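Local coordinates for protein laccase (Uncultured bacterium, PDB 4F7K) that catalyses the oxidation of phenol-type substrates by molecular oxygen, probably reducing it to water at copper centres as other multicopper oxidases do, at residues Gly63-Asn68 with Val389-Gly394; Val44-Phe49 with Glu88-Ala93; His351-His356 with Asp374-Asp379; Arg187-Ala192 with Ala230-Ile235. All coordinates share one frame; numbering follows the deposited sequence. Where two conformers were deposited one is given.

How the interactions relate
The four contacts sample all three multicopper oxidase sequence ranges, which is consistent with a three-domain laccase built from cupredoxin-like folds. Interactions 2, 4 and 3, in that order along the chain, are antiparallel strand pairs, one per range. Interaction 1 instead ties the first range to the third, across 320 intervening residues. It packs on interaction 2 through Ile-66 and Phe-91, their centres about 15 Å apart, and on interaction 3 through Gly-63 and Asp-374, about 17 Å between centres. Interactions 3 and 4 lie about 14 Å apart, centre to centre, and are joined by a salt bridge from Arg-232 NH2 to Asp-374 OD2 at 2.7 Å. Residues of all three ranges, Gly-63, Arg-232 and Asp-374, thus meet at Asp-374 OD2.

Interaction 1. Residues Gly63-Asn68 with Val389-Gly394; sequences GLRIDN and VFDNPG
Asn-392 reaches across with its amide and donates from ND2 to Ile-66 O at 2.9 Å, with an N-H...O angle of 161°. This loop contact probably joins two cupredoxin-like domains: the loop after strand 59-62, in the first multicopper oxidase range, meets the turn leaving strand 383-390 of the last range. The carbonyl oxygen lies near the plane of the Asn-392 amide, although the donor is itself tilted from the carbonyl plane of Ile-66. CG of Asn-392 lies anti to the backbone N (chi1 -159°), which points the amide across to Ile-66. Its amide rotation is further fixed because ND2 also donates to Gly-357 O, while the backbone N of Asn-392 is bonded to His-358 NE2. A water extends the junction, donating to Asn-392 OD1 at 2.6 Å and accepting from Asn-68 N at 3.1 Å.

Farther along, Asn-68 CB rests 3.4 Å from Pro-393 O, and Gly-394 follows in a backbone conformation (phi 136°) that favours glycine. On the flank, Arg-65 sits at the centre of an inverse gamma turn. Its guanidinium pairs chiefly with Asp-95 and also donates from NH1 to Glu-282 O, so Asp-391 contributes general charge attraction at most: Arg-65 NH2 and Asp-391 OD2 are 4.3 Å apart, and the oxygen stands well out of the guanidinium plane.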
loop_
_atom_site.group_PDB
_atom_site.type_symbol
_atom_site.label_atom_id
_atom_site.label_comp_id
_atom_site.label_asym_id
_atom_site.label_seq_id
_atom_site.Cartn_x
_atom_site.Cartn_y
_atom_site.Cartn_z
ATOM N N GLY A 63 5.538 -0.479 -4.787
ATOM C CA GLY A 63 5.304 -1.779 -5.476
ATOM C C GLY A 63 5.524 -1.829 -6.986
ATOM O O GLY A 63 5.393 -2.889 -7.637
ATOM N N LEU A 64 5.868 -0.698 -7.573
ATOM C CA LEU A 64 6.069 -0.667 -9.014
ATOM C C LEU A 64 7.450 -1.243 -9.315
ATOM O O LEU A 64 8.455 -0.741 -8.829
ATOM C CB LEU A 64 5.912 0.762 -9.561
ATOM C CG LEU A 64 4.520 1.306 -9.955
ATOM C CD1 LEU A 64 3.846 0.436 -11.021
ATOM C CD2 LEU A 64 3.569 1.489 -8.775
ATOM N N ARG A 65 7.475 -2.317 -10.100
ATOM C CA ARG A 65 8.693 -2.911 -10.595
ATOM C C ARG A 65 9.064 -2.148 -11.853
ATOM O O ARG A 65 8.847 -2.649 -12.974
ATOM C CB ARG A 65 8.450 -4.378 -10.977
ATOM C CG ARG A 65 8.088 -5.325 -9.826
ATOM C CD ARG A 65 7.242 -6.462 -10.391
ATOM N NE ARG A 65 8.002 -7.684 -10.501
ATOM C CZ ARG A 65 7.641 -8.751 -11.205
ATOM N NH1 ARG A 65 6.511 -8.790 -11.919
ATOM N NH2 ARG A 65 8.446 -9.782 -11.209
ATOM N N ILE A 66 9.617 -0.949 -11.680
ATOM C CA ILE A 66 9.793 0.006 -12.790
ATOM C C ILE A 66 11.234 0.470 -12.991
ATOM O O ILE A 66 12.133 0.092 -12.227
ATOM C CB ILE A 66 8.907 1.261 -12.584
ATOM C CG1 ILE A 66 9.298 2.004 -11.289
ATOM C CG2 ILE A 66 7.435 0.878 -12.621
ATOM C CD1 ILE A 66 8.618 3.377 -11.110
ATOM N N ASP A 67 11.441 1.303 -14.017
ATOM C CA ASP A 67 12.732 1.953 -14.233
ATOM C C ASP A 67 13.192 2.685 -12.960
ATOM O O ASP A 67 12.447 3.489 -12.366
ATOM C CB ASP A 67 12.652 2.896 -15.441
ATOM C CG ASP A 67 13.883 3.815 -15.589
ATOM O OD1 ASP A 67 14.929 3.591 -14.933
ATOM O OD2 ASP A 67 13.780 4.782 -16.394
ATOM N N ASN A 68 14.421 2.375 -12.558
ATOM C CA ASN A 68 15.022 2.846 -11.318
ATOM C C ASN A 68 15.061 4.360 -11.197
ATOM O O ASN A 68 14.931 4.881 -10.101
ATOM C CB ASN A 68 16.441 2.273 -11.153
ATOM C CG ASN A 68 17.067 2.583 -9.774
ATOM O OD1 ASN A 68 16.449 2.353 -8.713
ATOM N ND2 ASN A 68 18.291 3.107 -9.789
ATOM N N VAL A 389 14.501 -12.359 -6.159
ATOM C CA VAL A 389 15.322 -12.426 -7.356
ATOM C C VAL A 389 15.566 -11.011 -7.810
ATOM O O VAL A 389 14.682 -10.382 -8.396
ATOM C CB VAL A 389 14.634 -13.264 -8.495
ATOM C CG1 VAL A 389 15.466 -13.216 -9.815
ATOM C CG2 VAL A 389 14.417 -14.688 -8.043
ATOM N N PHE A 390 16.771 -10.519 -7.546
ATOM C CA PHE A 390 17.204 -9.228 -8.051
ATOM C C PHE A 390 17.407 -9.104 -9.569
ATOM O O PHE A 390 18.536 -9.123 -10.049
ATOM C CB PHE A 390 18.433 -8.779 -7.277
ATOM C CG PHE A 390 18.139 -8.580 -5.816
ATOM C CD1 PHE A 390 17.428 -7.454 -5.390
ATOM C CD2 PHE A 390 18.478 -9.551 -4.877
ATOM C CE1 PHE A 390 17.122 -7.269 -4.052
ATOM C CE2 PHE A 390 18.167 -9.378 -3.535
ATOM C CZ PHE A 390 17.491 -8.228 -3.120
ATOM N N ASP A 391 16.293 -8.922 -10.288
ATOM C CA ASP A 391 16.255 -8.825 -11.766
ATOM C C ASP A 391 16.139 -7.376 -12.290
ATOM O O ASP A 391 16.426 -7.122 -13.489
ATOM C CB ASP A 391 15.068 -9.639 -12.310
ATOM C CG ASP A 391 13.728 -9.179 -11.714
ATOM O OD1 ASP A 391 13.776 -8.312 -10.826
ATOM O OD2 ASP A 391 12.644 -9.668 -12.110
ATOM N N ASN A 392 15.691 -6.443 -11.420
ATOM C CA ASN A 392 15.559 -4.989 -11.761
ATOM C C ASN A 392 16.819 -4.181 -11.468
ATOM O O ASN A 392 17.236 -4.057 -10.306
ATOM C CB ASN A 392 14.342 -4.355 -11.037
ATOM C CG ASN A 392 13.831 -3.032 -11.698
ATOM O OD1 ASN A 392 14.470 -2.418 -12.565
ATOM N ND2 ASN A 392 12.669 -2.600 -11.253
ATOM N N PRO A 393 17.445 -3.615 -12.513
ATOM C CA PRO A 393 18.739 -2.980 -12.278
ATOM C C PRO A 393 18.669 -1.629 -11.608
ATOM O O PRO A 393 17.779 -0.806 -11.903
ATOM C CB PRO A 393 19.319 -2.803 -13.701
ATOM C CG PRO A 393 18.537 -3.738 -14.543
ATOM C CD PRO A 393 17.163 -3.751 -13.951
ATOM N N GLY A 394 19.630 -1.398 -10.729
ATOM C CA GLY A 394 19.896 -0.082 -10.215
ATOM C C GLY A 394 20.106 -0.153 -8.722
ATOM O O GLY A 394 20.524 -1.192 -8.210
HETATM O O HOH W 1 15.848 -0.271 -13.248
#

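Interaction 2. Residues Val44-Phe49 with Glu88-Ala93; sequences VFDIRF and EYSFRA
Phe-45 and Phe-91 make the tight half of this strand pair. Phe-45 CB sits over one face of the Phe-91 ring, 4.0 Å from its centroid and 20° off the normal, a CH-pi contact. The rings are nearly parallel, planes 25° apart, but slid until they barely overlap. Phe-45 CD2 still approaches Phe-91 CE1 to 3.6 Å, while Ala-93 CB meets the edge of the Phe-45 ring at CE2, 3.7 Å away. Cutting Phe-45 back to an alanine would keep CB over Phe-91 but is likely to open a gap beside Ala-93 and Phe-91 CE1, where the ring had packed.

Strands 44-51 and 86-92 run antiparallel in a sheet of the first cupredoxin-like domain. Their hydrogen-bonded pairs, Phe-45 with Phe-91 and Ile-47 with Tyr-89, send side chains to this aromatic face; Ile-47 N donates to Tyr-89 O at 2.7 Å. Phe-49 CB lies at the edge of the Tyr-89 ring, 3.7 Å from CE2, and Gln-78 and Val-59 hold the Tyr-89 hydroxyl.

The other face, with Val-44, Arg-48, Glu-88 and Arg-92, is more solvent-exposed, its contacts made by single branches and chain stems. Val-44 CG2 stands over one face of the Arg-92 guanidinium, 3.4 Å from NH1, which bonds to Gly-42 O. Glu-88 bends at chi2, bringing OE2 within 3.3 Å of Arg-48 CG but to no polar partner; the Arg-48 guanidinium pairs with Glu-86.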
loop_
_atom_site.group_PDB
_atom_site.type_symbol
_atom_site.label_atom_id
_atom_site.label_comp_id
_atom_site.label_asym_id
_atom_site.label_seq_id
_atom_site.Cartn_x
_atom_site.Cartn_y
_atom_site.Cartn_z
ATOM N N VAL A 44 2.071 3.408 -20.366
ATOM C CA VAL A 44 2.942 4.391 -19.770
ATOM C C VAL A 44 2.144 5.325 -18.881
ATOM O O VAL A 44 1.108 5.838 -19.299
ATOM C CB VAL A 44 3.682 5.224 -20.845
ATOM C CG1 VAL A 44 4.796 6.042 -20.209
ATOM C CG2 VAL A 44 4.254 4.323 -21.894
ATOM N N PHE A 45 2.613 5.493 -17.650
ATOM C CA PHE A 45 2.194 6.585 -16.771
ATOM C C PHE A 45 3.143 7.734 -17.025
ATOM O O PHE A 45 4.357 7.587 -16.872
ATOM C CB PHE A 45 2.387 6.209 -15.299
ATOM C CG PHE A 45 1.292 5.373 -14.716
ATOM C CD1 PHE A 45 0.180 5.981 -14.115
ATOM C CD2 PHE A 45 1.385 3.973 -14.710
ATOM C CE1 PHE A 45 -0.833 5.186 -13.532
ATOM C CE2 PHE A 45 0.377 3.177 -14.136
ATOM C CZ PHE A 45 -0.731 3.788 -13.551
ATOM N N ASP A 46 2.599 8.873 -17.421
ATOM C CA ASP A 46 3.377 10.085 -17.588
ATOM C C ASP A 46 2.838 11.117 -16.578
ATOM O O ASP A 46 1.726 11.610 -16.747
ATOM C CB ASP A 46 3.264 10.572 -19.041
ATOM C CG ASP A 46 3.951 9.624 -20.045
ATOM O OD1 ASP A 46 5.152 9.340 -19.873
ATOM O OD2 ASP A 46 3.305 9.176 -21.020
ATOM N N ILE A 47 3.624 11.424 -15.547
ATOM C CA ILE A 47 3.178 12.224 -14.404
ATOM C C ILE A 47 4.086 13.441 -14.197
ATOM O O ILE A 47 5.298 13.290 -14.041
ATOM C CB ILE A 47 3.128 11.323 -13.141
ATOM C CG1 ILE A 47 2.028 10.274 -13.329
ATOM C CG2 ILE A 47 2.889 12.135 -11.841
ATOM C CD1 ILE A 47 2.276 8.892 -12.620
ATOM N N ARG A 48 3.514 14.646 -14.246
ATOM C CA ARG A 48 4.277 15.846 -13.923
ATOM C C ARG A 48 4.036 16.227 -12.439
ATOM O O ARG A 48 3.014 16.821 -12.101
ATOM C CB ARG A 48 3.983 16.995 -14.906
ATOM C CG ARG A 48 4.873 18.254 -14.733
ATOM C CD ARG A 48 4.500 19.396 -15.709
ATOM N NE ARG A 48 4.779 20.731 -15.153
ATOM C CZ ARG A 48 4.856 21.879 -15.854
ATOM N NH1 ARG A 48 4.704 21.901 -17.184
ATOM N NH2 ARG A 48 5.102 23.029 -15.221
ATOM N N PHE A 49 4.990 15.846 -11.582
ATOM C CA PHE A 49 4.994 16.209 -10.174
ATOM C C PHE A 49 5.384 17.669 -9.958
ATOM O O PHE A 49 6.419 18.117 -10.452
ATOM C CB PHE A 49 5.948 15.316 -9.374
ATOM C CG PHE A 49 6.052 15.677 -7.908
ATOM C CD1 PHE A 49 4.915 15.712 -7.082
ATOM C CD2 PHE A 49 7.279 15.955 -7.348
ATOM C CE1 PHE A 49 5.021 16.021 -5.701
ATOM C CE2 PHE A 49 7.408 16.265 -5.974
ATOM C CZ PHE A 49 6.268 16.321 -5.149
ATOM N N GLU A 88 9.384 15.077 -13.791
ATOM C CA GLU A 88 8.600 14.319 -14.740
ATOM C C GLU A 88 8.762 12.824 -14.441
ATOM O O GLU A 88 9.859 12.258 -14.609
ATOM C CB GLU A 88 9.091 14.651 -16.157
ATOM C CG GLU A 88 8.010 14.571 -17.216
ATOM C CD GLU A 88 7.465 15.940 -17.618
ATOM O OE1 GLU A 88 7.744 16.392 -18.757
ATOM O OE2 GLU A 88 6.765 16.559 -16.795
ATOM N N TYR A 89 7.701 12.190 -13.948
ATOM C CA TYR A 89 7.756 10.727 -13.745
ATOM C C TYR A 89 7.142 10.004 -14.918
ATOM O O TYR A 89 5.961 10.182 -15.235
ATOM C CB TYR A 89 7.059 10.282 -12.460
ATOM C CG TYR A 89 7.772 10.722 -11.208
ATOM C CD1 TYR A 89 8.862 9.987 -10.711
ATOM C CD2 TYR A 89 7.362 11.885 -10.511
ATOM C CE1 TYR A 89 9.536 10.381 -9.539
ATOM C CE2 TYR A 89 8.045 12.294 -9.338
ATOM C CZ TYR A 89 9.122 11.530 -8.869
ATOM O OH TYR A 89 9.776 11.905 -7.729
ATOM N N SER A 90 7.928 9.169 -15.557
ATOM C CA SER A 90 7.422 8.446 -16.699
ATOM C C SER A 90 7.903 6.993 -16.722
ATOM O O SER A 90 9.089 6.729 -16.887
ATOM C CB SER A 90 7.788 9.185 -17.980
ATOM O OG SER A 90 7.689 8.298 -19.067
ATOM N N PHE A 91 6.971 6.061 -16.559
ATOM C CA PHE A 91 7.304 4.642 -16.531
ATOM C C PHE A 91 6.155 3.790 -17.056
ATOM O O PHE A 91 4.972 4.167 -16.950
ATOM C CB PHE A 91 7.626 4.218 -15.092
ATOM C CG PHE A 91 6.559 4.604 -14.113
ATOM C CD1 PHE A 91 5.524 3.733 -13.821
ATOM C CD2 PHE A 91 6.581 5.855 -13.494
ATOM C CE1 PHE A 91 4.535 4.096 -12.936
ATOM C CE2 PHE A 91 5.596 6.222 -12.602
ATOM C CZ PHE A 91 4.577 5.352 -12.319
ATOM N N ARG A 92 6.522 2.642 -17.622
ATOM C CA ARG A 92 5.569 1.604 -18.020
ATOM C C ARG A 92 5.252 0.770 -16.780
ATOM O O ARG A 92 6.160 0.421 -16.021
ATOM C CB ARG A 92 6.141 0.733 -19.148
ATOM C CG ARG A 92 6.147 1.434 -20.523
ATOM C CD ARG A 92 6.389 0.463 -21.716
ATOM N NE ARG A 92 6.543 1.159 -23.006
ATOM C CZ ARG A 92 5.531 1.525 -23.792
ATOM N NH1 ARG A 92 4.278 1.257 -23.434
ATOM N NH2 ARG A 92 5.771 2.154 -24.946
ATOM N N ALA A 93 3.977 0.485 -16.539
ATOM C CA ALA A 93 3.602 -0.384 -15.426
ATOM C C ALA A 93 3.430 -1.801 -15.956
ATOM O O ALA A 93 2.578 -2.045 -16.810
ATOM C CB ALA A 93 2.333 0.116 -14.729
#

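Interaction 3. Residues His351-His356 with Asp374-Asp379; sequences HGIHLH and DTTLVD
Asp-374 O is gripped from two directions by the facing strand: His-354 ND1 donates to it at 2.8 Å, nearly straight at 168°, and Leu-355 N adds a weak bond at 3.4 Å. The oxygen lies in the plane of the imidazole, yet the donor stands 44° out of the carbonyl plane. His-354 CG is anti to its backbone nitrogen (chi1 172°), which carries ND1 to Asp-374, just before the start of strand 375-378. The Asp-374 carboxylate is itself salt-bridged through OD2 to Arg-232.

Next, Thr-375 turns its hydroxyl back, OG1 donating to Asp-374 OD1 at 2.8 Å; the same OG1 is bonded to His-62 NE2, while His-354 NE2 meets His-60 NE2. The sequence from His-351 to His-356 fits the HxxHxH pattern that in multicopper oxidases supplies copper ligands, so Asp-374 and Thr-375 probably act as a second shell for histidines that, as in relatives, would bind copper, His-60 and His-62 probably among them.

Thr-376 makes the reciprocal antiparallel pair with Ile-353, N to O at 2.8 Å and, back the other way, Ile-353 N to Thr-376 O at 2.9 Å. Their side chains share a face of the sheet, Thr-376 CG2 packing 3.7 Å from Ile-353 CB, and Thr-376 OG1 is bonded to Glu-362. Leu-377 lays CD1 against His-351 O at 3.7 Å. Val-378 N then donates to that same oxygen at 3.0 Å, and Val-378 CG2 crosses toward Ile-353 CG1.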
loop_
_atom_site.group_PDB
_atom_site.type_symbol
_atom_site.label_atom_id
_atom_site.label_comp_id
_atom_site.label_asym_id
_atom_site.label_seq_id
_atom_site.Cartn_x
_atom_site.Cartn_y
_atom_site.Cartn_z
ATOM N N HIS A 351 8.700 -3.974 12.988
ATOM C CA HIS A 351 9.215 -3.129 11.938
ATOM C C HIS A 351 8.532 -3.479 10.643
ATOM O O HIS A 351 8.353 -4.661 10.351
ATOM C CB HIS A 351 10.708 -3.365 11.705
ATOM C CG HIS A 351 11.597 -2.715 12.709
ATOM N ND1 HIS A 351 11.512 -2.984 14.060
ATOM C CD2 HIS A 351 12.605 -1.822 12.562
ATOM C CE1 HIS A 351 12.424 -2.276 14.708
ATOM N NE2 HIS A 351 13.110 -1.571 13.822
ATOM N N GLY A 352 8.140 -2.453 9.888
ATOM C CA GLY A 352 7.650 -2.628 8.542
ATOM C C GLY A 352 8.829 -2.622 7.575
ATOM O O GLY A 352 9.720 -1.781 7.677
ATOM N N ILE A 353 8.861 -3.545 6.649
ATOM C CA ILE A 353 10.025 -3.666 5.748
ATOM C C ILE A 353 9.588 -3.564 4.308
ATOM O O ILE A 353 8.801 -4.377 3.855
ATOM C CB ILE A 353 10.677 -5.054 5.922
ATOM C CG1 ILE A 353 10.959 -5.320 7.418
ATOM C CG2 ILE A 353 11.914 -5.241 4.998
ATOM C CD1 ILE A 353 12.363 -4.849 7.913
ATOM N N HIS A 354 10.116 -2.589 3.580
ATOM C CA HIS A 354 9.733 -2.418 2.178
ATOM C C HIS A 354 10.953 -2.407 1.223
ATOM O O HIS A 354 11.873 -1.609 1.403
ATOM C CB HIS A 354 8.847 -1.181 2.048
ATOM C CG HIS A 354 8.537 -0.789 0.632
ATOM N ND1 HIS A 354 8.105 -1.692 -0.320
ATOM C CD2 HIS A 354 8.569 0.421 0.018
ATOM C CE1 HIS A 354 7.909 -1.060 -1.464
ATOM N NE2 HIS A 354 8.183 0.221 -1.284
ATOM N N LEU A 355 10.954 -3.305 0.238
ATOM C CA LEU A 355 12.052 -3.418 -0.720
ATOM C C LEU A 355 11.669 -2.802 -2.046
ATOM O O LEU A 355 10.651 -3.171 -2.636
ATOM C CB LEU A 355 12.470 -4.887 -0.948
ATOM C CG LEU A 355 13.569 -5.043 -2.000
ATOM C CD1 LEU A 355 14.903 -4.402 -1.495
ATOM C CD2 LEU A 355 13.758 -6.494 -2.410
ATOM N N HIS A 356 12.484 -1.852 -2.503
ATOM C CA HIS A 356 12.137 -1.061 -3.685
ATOM C C HIS A 356 12.453 -1.847 -4.976
ATOM O O HIS A 356 13.432 -2.594 -5.037
ATOM C CB HIS A 356 12.877 0.294 -3.671
ATOM C CG HIS A 356 12.288 1.307 -2.725
ATOM N ND1 HIS A 356 12.194 2.648 -3.036
ATOM C CD2 HIS A 356 11.751 1.173 -1.490
ATOM C CE1 HIS A 356 11.655 3.303 -2.023
ATOM N NE2 HIS A 356 11.372 2.431 -1.074
ATOM N N ASP A 374 5.470 -6.981 -1.549
ATOM C CA ASP A 374 6.506 -5.984 -1.723
ATOM C C ASP A 374 6.803 -5.289 -0.373
ATOM O O ASP A 374 7.765 -4.516 -0.268
ATOM C CB ASP A 374 6.195 -4.999 -2.886
ATOM C CG ASP A 374 4.885 -4.235 -2.703
ATOM O OD1 ASP A 374 4.625 -3.743 -1.564
ATOM O OD2 ASP A 374 4.112 -4.112 -3.711
ATOM N N THR A 375 6.009 -5.623 0.649
ATOM C CA THR A 375 6.120 -5.028 1.967
ATOM C C THR A 375 5.814 -6.114 2.965
ATOM O O THR A 375 4.793 -6.798 2.841
ATOM C CB THR A 375 5.031 -3.922 2.166
ATOM O OG1 THR A 375 5.081 -2.984 1.089
ATOM C CG2 THR A 375 5.182 -3.181 3.489
ATOM N N THR A 376 6.652 -6.244 3.980
ATOM C CA THR A 376 6.428 -7.252 4.974
ATOM C C THR A 376 6.519 -6.697 6.392
ATOM O O THR A 376 6.769 -5.509 6.576
ATOM C CB THR A 376 7.340 -8.468 4.762
ATOM O OG1 THR A 376 6.943 -9.496 5.659
ATOM C CG2 THR A 376 8.817 -8.127 4.937
ATOM N N LEU A 377 6.239 -7.531 7.380
ATOM C CA LEU A 377 6.224 -7.085 8.769
ATOM C C LEU A 377 6.952 -8.084 9.607
ATOM O O LEU A 377 6.658 -9.270 9.525
ATOM C CB LEU A 377 4.798 -6.922 9.333
ATOM C CG LEU A 377 4.895 -6.406 10.791
ATOM C CD1 LEU A 377 4.651 -4.907 10.896
ATOM C CD2 LEU A 377 4.034 -7.207 11.784
ATOM N N VAL A 378 7.923 -7.617 10.381
ATOM C CA VAL A 378 8.648 -8.502 11.289
ATOM C C VAL A 378 8.401 -8.064 12.713
ATOM O O VAL A 378 8.883 -7.016 13.154
ATOM C CB VAL A 378 10.155 -8.528 11.009
ATOM C CG1 VAL A 378 10.863 -9.525 11.945
ATOM C CG2 VAL A 378 10.417 -8.897 9.545
ATOM N N ASP A 379 7.641 -8.883 13.432
ATOM C CA ASP A 379 7.320 -8.563 14.798
ATOM C C ASP A 379 8.533 -8.549 15.707
ATOM O O ASP A 379 9.599 -9.078 15.365
ATOM C CB ASP A 379 6.214 -9.457 15.343
ATOM C CG ASP A 379 5.191 -8.666 16.172
ATOM O OD1 ASP A 379 5.584 -7.936 17.141
ATOM O OD2 ASP A 379 3.989 -8.764 15.820
#

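Interaction 4. Residues Arg187-Ala192 with Ala230-Ile235; sequences RLINVA and AQRADI
Arg-232 presses its aliphatic stem onto the facing strand. CB lies 3.5 Å from Leu-188 O, and CG lies equally close to that oxygen and meets Ile-189 CG1 at 3.5 Å. The chain then bends at chi2 (95°) and again at chi3, leaving CD beside Ile-189 CG2 at 3.9 Å and turning the guanidinium back along its own segment. There NH1 donates to Ala-230 O at 2.9 Å, with that oxygen close to the guanidinium plane, while NH2 reaches Asp-374 of the last sequence range. A methionine here would probably keep some packing on Ile-189 but leave Ala-230 O without this donor and the Asp-374 carboxylate without its charged mate.

Strands 183-190 and 232-239 are antiparallel neighbours in the six-stranded sheet of the middle cupredoxin-like domain, with Leu-188 and Ala-233 as a hydrogen-bonded pair. At the end of strand 183-190, Asn-190 N donates almost straight (172°) to Gln-231 O, just ahead of strand 232-239, and Asn-190 O accepts from Ala-230 N at 2.7 Å. Asn-190 OD1 accepts from Ala-192 N, an Asx turn, and its ND2 is bonded to Leu-227 O.

At the other end, Arg-187 NH1 and Asp-234 OD2 form only a long salt bridge, 3.9 Å, the planes 88° apart and the oxygen well out of the guanidinium plane, so no N-H points at it; Arg-187 is held chiefly by Asp-132, and Asp-234 by Thr-98 and Arg-185.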
loop_
_atom_site.group_PDB
_atom_site.type_symbol
_atom_site.label_atom_id
_atom_site.label_comp_id
_atom_site.label_asym_id
_atom_site.label_seq_id
_atom_site.Cartn_x
_atom_site.Cartn_y
_atom_site.Cartn_z
ATOM N N ARG A 187 -10.429 -3.260 -3.079
ATOM C CA ARG A 187 -8.971 -3.042 -3.059
ATOM C C ARG A 187 -8.517 -2.381 -1.762
ATOM O O ARG A 187 -8.602 -1.146 -1.610
ATOM C CB ARG A 187 -8.558 -2.196 -4.267
ATOM C CG ARG A 187 -8.910 -2.867 -5.638
ATOM C CD ARG A 187 -8.498 -1.945 -6.739
ATOM N NE ARG A 187 -9.002 -2.312 -8.061
ATOM C CZ ARG A 187 -8.248 -2.821 -9.046
ATOM N NH1 ARG A 187 -6.958 -3.078 -8.844
ATOM N NH2 ARG A 187 -8.801 -3.087 -10.235
ATOM N N LEU A 188 -8.064 -3.215 -0.823
ATOM C CA LEU A 188 -7.789 -2.752 0.514
ATOM C C LEU A 188 -6.353 -2.332 0.557
ATOM O O LEU A 188 -5.466 -3.059 0.113
ATOM C CB LEU A 188 -8.010 -3.852 1.572
ATOM C CG LEU A 188 -9.422 -4.162 2.088
ATOM C CD1 LEU A 188 -10.464 -4.396 1.008
ATOM C CD2 LEU A 188 -9.345 -5.386 3.027
ATOM N N ILE A 189 -6.132 -1.157 1.117
ATOM C CA ILE A 189 -4.798 -0.665 1.256
ATOM C C ILE A 189 -4.630 -0.118 2.655
ATOM O O ILE A 189 -5.407 0.768 3.054
ATOM C CB ILE A 189 -4.490 0.479 0.266
ATOM C CG1 ILE A 189 -4.859 0.076 -1.169
ATOM C CG2 ILE A 189 -3.020 0.853 0.398
ATOM C CD1 ILE A 189 -4.747 1.216 -2.222
ATOM N N ASN A 190 -3.627 -0.622 3.378
ATOM C CA ASN A 190 -3.272 -0.048 4.679
ATOM C C ASN A 190 -2.309 1.107 4.428
ATOM O O ASN A 190 -1.135 0.857 4.078
ATOM C CB ASN A 190 -2.647 -1.085 5.647
ATOM C CG ASN A 190 -2.270 -0.457 7.023
ATOM O OD1 ASN A 190 -2.334 0.765 7.186
ATOM N ND2 ASN A 190 -1.882 -1.288 8.006
ATOM N N VAL A 191 -2.816 2.349 4.515
ATOM C CA VAL A 191 -1.995 3.523 4.210
ATOM C C VAL A 191 -1.450 4.173 5.488
ATOM O O VAL A 191 -0.751 5.172 5.420
ATOM C CB VAL A 191 -2.735 4.579 3.340
ATOM C CG1 VAL A 191 -3.211 3.942 2.022
ATOM C CG2 VAL A 191 -3.943 5.225 4.117
ATOM N N ALA A 192 -1.769 3.606 6.649
ATOM C CA ALA A 192 -1.105 4.031 7.892
ATOM C C ALA A 192 0.405 3.773 7.863
ATOM O O ALA A 192 0.894 2.830 7.228
ATOM C CB ALA A 192 -1.747 3.346 9.121
ATOM N N ALA A 230 1.287 -0.244 4.467
ATOM C CA ALA A 230 1.632 -0.216 3.021
ATOM C C ALA A 230 1.224 -1.472 2.249
ATOM O O ALA A 230 1.349 -1.517 1.044
ATOM C CB ALA A 230 3.128 0.095 2.792
ATOM N N GLN A 231 0.752 -2.487 2.959
ATOM C CA GLN A 231 0.263 -3.752 2.366
ATOM C C GLN A 231 -1.134 -3.590 1.769
ATOM O O GLN A 231 -1.950 -2.759 2.221
ATOM C CB GLN A 231 0.255 -4.877 3.419
ATOM C CG GLN A 231 1.672 -5.381 3.791
ATOM C CD GLN A 231 1.658 -6.649 4.647
ATOM O OE1 GLN A 231 0.698 -6.901 5.359
ATOM N NE2 GLN A 231 2.731 -7.454 4.567
ATOM N N ARG A 232 -1.389 -4.377 0.734
ATOM C CA ARG A 232 -2.663 -4.375 0.031
ATOM C C ARG A 232 -3.228 -5.782 -0.014
ATOM O O ARG A 232 -2.461 -6.785 -0.044
ATOM C CB ARG A 232 -2.459 -3.894 -1.409
ATOM C CG ARG A 232 -2.425 -2.413 -1.567
ATOM C CD ARG A 232 -1.012 -1.854 -1.567
ATOM N NE ARG A 232 -0.275 -2.314 -2.728
ATOM C CZ ARG A 232 0.962 -2.789 -2.695
ATOM N NH1 ARG A 232 1.634 -2.809 -1.555
ATOM N NH2 ARG A 232 1.540 -3.218 -3.820
ATOM N N ALA A 233 -4.557 -5.878 -0.044
ATOM C CA ALA A 233 -5.183 -7.131 -0.400
ATOM C C ALA A 233 -6.365 -6.822 -1.301
ATOM O O ALA A 233 -7.124 -5.915 -1.006
ATOM C CB ALA A 233 -5.618 -7.926 0.808
ATOM N N ASP A 234 -6.494 -7.562 -2.403
ATOM C CA ASP A 234 -7.685 -7.471 -3.260
ATOM C C ASP A 234 -8.720 -8.536 -2.858
ATOM O O ASP A 234 -8.395 -9.691 -2.675
ATOM C CB ASP A 234 -7.318 -7.660 -4.751
ATOM C CG ASP A 234 -6.955 -6.355 -5.450
ATOM O OD1 ASP A 234 -6.608 -5.349 -4.772
ATOM O OD2 ASP A 234 -7.031 -6.316 -6.700
ATOM N N ILE A 235 -9.975 -8.137 -2.749
ATOM C CA ILE A 235 -11.041 -9.048 -2.403
ATOM C C ILE A 235 -12.137 -8.980 -3.459
ATOM O O ILE A 235 -12.596 -7.904 -3.841
ATOM C CB ILE A 235 -11.605 -8.757 -1.003
ATOM C CG1 ILE A 235 -10.644 -9.328 0.055
ATOM C CG2 ILE A 235 -13.012 -9.342 -0.826
ATOM C CD1 ILE A 235 -10.621 -8.619 1.328
#